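Lmo0812 protein (Listeria monocytogenes serovar 1/2a, PDB 4YF1) is a putative pyrophosphohydrolase of the HD-domain family, which probably removes the 3'-diphosphate from the alarmone ppGpp. Local coordinates at residues Pro36-Arg41 / Lys121-Thr126. Sequence-based numbering, arbitrary orientation.
Sequences PLNVAR and KLDNLT
Asp123 reaches from helix 111-132 across to helix 35-45, and its side chain meets both Asn38 and Val39 in this buried contact. Its CB lies against one methyl of Val39, CG2, at 4.0 Å, the one apolar touch between the two side chains. The CA atoms of Val39 and Asp123, 6.3 Å apart, are the nearest such pair across the two segments. With CG of Asp123 anti to its own backbone N (chi1 -176°), the carboxylate is carried outward to the first turn of the other helix, where CG comes within 3.8 Å of Asn38 CB. Of the two oxygens, OD1 takes a hydrogen bond from Asn38 ND2 at 3.2 Å, bent to 145° at the hydrogen. The amide meets OD1 on its syn side but out of the carboxylate plane, and the two flat groups are turned 75° against each other. OD1 also rests 3.3 Å from Asn38 CB, beside the root of the amide that it binds. The other oxygen, OD2, is hydrogen-bonded to ND1 of His35, one of the residues of a probable HD-domain signature, His35, His59, Asp60 and Asp120, whose side chains converge here without a bound metal. The bond is consistent with a second-shell role for Asp123, helping to set the rotation of the His35 imidazole. Asn38 is itself held by the loop before its helix: Tyr32 N donates to OD1 of the amide, and ND2 donates to Gly29 O as well as to the carboxylate. Those bonds fix which way round the amide sits, with its NH2 group turned to Asp123, and link that loop, through the amide, to the carboxylate.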
ATOM      1  N   PRO A  36      -8.149  -0.574  -2.778  1.00 25.45           N
ATOM      2  CA  PRO A  36      -6.687  -0.811  -2.801  1.00 24.32           C
ATOM      3  C   PRO A  36      -6.240  -2.021  -1.979  1.00 22.87           C
ATOM      4  O   PRO A  36      -5.370  -2.755  -2.434  1.00 23.11           O
ATOM      5  CB  PRO A  36      -6.112   0.467  -2.198  1.00 25.46           C
ATOM      6  CG  PRO A  36      -7.144   1.511  -2.449  1.00 26.52           C
ATOM      7  CD  PRO A  36      -8.461   0.797  -2.311  1.00 26.92           C
ATOM      8  N   LEU A  37      -6.798  -2.213  -0.780  1.00 21.65           N
ATOM      9  CA  LEU A  37      -6.440  -3.349   0.048  0.50 21.38           C
ATOM     10  C   LEU A  37      -6.862  -4.665  -0.604  1.00 20.31           C
ATOM     11  O   LEU A  37      -6.134  -5.637  -0.559  1.00 18.47           O
ATOM     12  CB  LEU A  37      -7.022  -3.193   1.455  0.50 22.40           C
ATOM     13  CG  LEU A  37      -6.287  -2.199   2.370  0.50 23.42           C
ATOM     14  CD1 LEU A  37      -4.953  -2.779   2.764  0.50 23.51           C
ATOM     15  CD2 LEU A  37      -6.067  -0.835   1.757  0.50 24.16           C
ATOM     16  N   ASN A  38      -8.059  -4.686  -1.199  1.00 19.36           N
ATOM     17  CA  ASN A  38      -8.528  -5.904  -1.879  1.00 19.00           C
ATOM     18  C   ASN A  38      -7.730  -6.244  -3.131  1.00 17.99           C
ATOM     19  O   ASN A  38      -7.490  -7.415  -3.419  1.00 18.70           O
ATOM     20  CB  ASN A  38     -10.040  -5.814  -2.264  1.00 19.56           C
ATOM     21  CG  ASN A  38     -10.988  -5.941  -1.074  1.00 21.03           C
ATOM     22  OD1 ASN A  38     -10.603  -6.279   0.041  1.00 21.14           O
ATOM     23  ND2 ASN A  38     -12.300  -5.702  -1.339  1.00 21.91           N
ATOM     24  N   VAL A  39      -7.326  -5.228  -3.888  1.00 17.66           N
ATOM     25  CA  VAL A  39      -6.517  -5.434  -5.096  1.00 17.42           C
ATOM     26  C   VAL A  39      -5.120  -5.949  -4.625  1.00 17.46           C
ATOM     27  O   VAL A  39      -4.581  -6.881  -5.188  1.00 17.15           O
ATOM     28  CB  VAL A  39      -6.385  -4.128  -5.914  1.00 17.69           C
ATOM     29  CG1 VAL A  39      -5.279  -4.213  -6.929  1.00 17.56           C
ATOM     30  CG2 VAL A  39      -7.711  -3.772  -6.577  1.00 18.07           C
ATOM     31  N   ALA A  40      -4.591  -5.347  -3.574  1.00 17.77           N
ATOM     32  CA  ALA A  40      -3.253  -5.800  -3.048  1.00 18.24           C
ATOM     33  C   ALA A  40      -3.295  -7.274  -2.617  1.00 17.84           C
ATOM     34  O   ALA A  40      -2.357  -8.024  -2.847  1.00 18.17           O
ATOM     35  CB  ALA A  40      -2.818  -4.906  -1.890  1.00 19.16           C
ATOM     36  N   ARG A  41      -4.397  -7.691  -1.991  1.00 17.52           N
ATOM     37  CA  ARG A  41      -4.593  -9.080  -1.615  1.00 17.73           C
ATOM     38  C   ARG A  41      -4.618 -10.035  -2.807  1.00 17.25           C
ATOM     39  O   ARG A  41      -4.001 -11.115  -2.768  1.00 17.52           O
ATOM     40  CB  ARG A  41      -5.866  -9.233  -0.757  1.00 18.40           C
ATOM     41  CG  ARG A  41      -6.278 -10.651  -0.452  1.00 18.75           C
ATOM     42  CD  ARG A  41      -7.490 -10.754   0.468  1.00 19.30           C
ATOM     43  NE  ARG A  41      -7.919 -12.138   0.550  1.00 19.43           N
ATOM     44  CZ  ARG A  41      -8.598 -12.771  -0.400  1.00 20.21           C
ATOM     45  NH1 ARG A  41      -9.047 -12.106  -1.491  1.00 20.38           N
ATOM     46  NH2 ARG A  41      -8.907 -14.051  -0.234  1.00 20.61           N
ATOM     47  N   LYS A 121      -9.663  -4.575 -12.175  1.00 22.49           N
ATOM     48  CA  LYS A 121     -11.010  -4.863 -12.780  1.00 24.74           C
ATOM     49  C   LYS A 121     -11.767  -5.940 -12.063  1.00 23.59           C
ATOM     50  O   LYS A 121     -12.984  -5.919 -12.008  1.00 22.65           O
ATOM     51  CB  LYS A 121     -10.897  -5.258 -14.246  1.00 26.75           C
ATOM     52  CG  LYS A 121     -10.941  -4.079 -15.160  1.00 31.09           C
ATOM     53  CD  LYS A 121      -9.795  -3.156 -14.937  1.00 34.38           C
ATOM     54  CE  LYS A 121     -10.253  -1.733 -15.105  1.00 38.60           C
ATOM     55  NZ  LYS A 121      -9.029  -0.883 -15.208  1.00 40.66           N
ATOM     56  N   LEU A 122     -11.035  -6.928 -11.577  1.00 21.75           N
ATOM     57  CA  LEU A 122     -11.649  -8.020 -10.829  1.00 22.17           C
ATOM     58  C   LEU A 122     -12.333  -7.535  -9.566  1.00 22.54           C
ATOM     59  O   LEU A 122     -13.487  -7.886  -9.325  1.00 22.89           O
ATOM     60  CB  LEU A 122     -10.599  -9.116 -10.497  1.00 21.74           C
ATOM     61  CG  LEU A 122     -11.061 -10.301  -9.642  1.00 22.66           C
ATOM     62  CD1 LEU A 122     -12.294 -11.006 -10.163  1.00 22.87           C
ATOM     63  CD2 LEU A 122      -9.930 -11.325  -9.442  1.00 22.95           C
ATOM     64  N   ASP A 123     -11.656  -6.723  -8.758  1.00 22.16           N
ATOM     65  CA  ASP A 123     -12.302  -6.237  -7.552  1.00 23.73           C
ATOM     66  C   ASP A 123     -13.536  -5.375  -7.917  1.00 24.63           C
ATOM     67  O   ASP A 123     -14.549  -5.455  -7.228  1.00 24.89           O
ATOM     68  CB  ASP A 123     -11.369  -5.436  -6.668  1.00 24.59           C
ATOM     69  CG  ASP A 123     -12.030  -5.029  -5.361  1.00 26.43           C
ATOM     70  OD1 ASP A 123     -12.398  -5.917  -4.542  1.00 27.49           O
ATOM     71  OD2 ASP A 123     -12.172  -3.821  -5.137  1.00 26.92           O
ATOM     72  N   ASN A 124     -13.416  -4.549  -8.964  0.70 24.54           N
ATOM     73  CA  ASN A 124     -14.557  -3.709  -9.435  0.70 25.68           C
ATOM     74  C   ASN A 124     -15.762  -4.570  -9.824  0.70 25.23           C
ATOM     75  O   ASN A 124     -16.865  -4.314  -9.359  0.70 26.44           O
ATOM     76  CB  ASN A 124     -14.154  -2.843 -10.644  0.70 26.19           C
ATOM     77  CG  ASN A 124     -13.204  -1.707 -10.290  0.70 27.85           C
ATOM     78  OD1 ASN A 124     -12.970  -1.396  -9.114  0.70 29.95           O
ATOM     79  ND2 ASN A 124     -12.654  -1.059 -11.329  0.70 28.48           N
ATOM     80  N   LEU A 125     -15.565  -5.564 -10.694  1.00 24.60           N
ATOM     81  CA  LEU A 125     -16.676  -6.454 -11.104  1.00 26.21           C
ATOM     82  C   LEU A 125     -17.236  -7.303  -9.967  1.00 26.87           C
ATOM     83  O   LEU A 125     -18.445  -7.624  -9.953  1.00 26.34           O
ATOM     84  CB  LEU A 125     -16.357  -7.344 -12.293  1.00 26.86           C
ATOM     85  CG  LEU A 125     -16.200  -6.711 -13.652  1.00 27.67           C
ATOM     86  CD1 LEU A 125     -16.312  -7.830 -14.664  1.00 27.86           C
ATOM     87  CD2 LEU A 125     -17.268  -5.649 -13.914  1.00 29.38           C
ATOM     88  N   THR A 126     -16.385  -7.669  -9.011  1.00 26.02           N
ATOM     89  CA  THR A 126     -16.867  -8.380  -7.834  1.00 26.44           C
ATOM     90  C   THR A 126     -17.951  -7.516  -7.153  1.00 28.44           C
ATOM     91  O   THR A 126     -19.011  -8.034  -6.782  1.00 28.50           O
ATOM     92  CB  THR A 126     -15.726  -8.696  -6.882  1.00 26.71           C
ATOM     93  OG1 THR A 126     -14.836  -9.609  -7.546  1.00 24.97           O
ATOM     94  CG2 THR A 126     -16.239  -9.323  -5.596  1.00 28.24           C
TER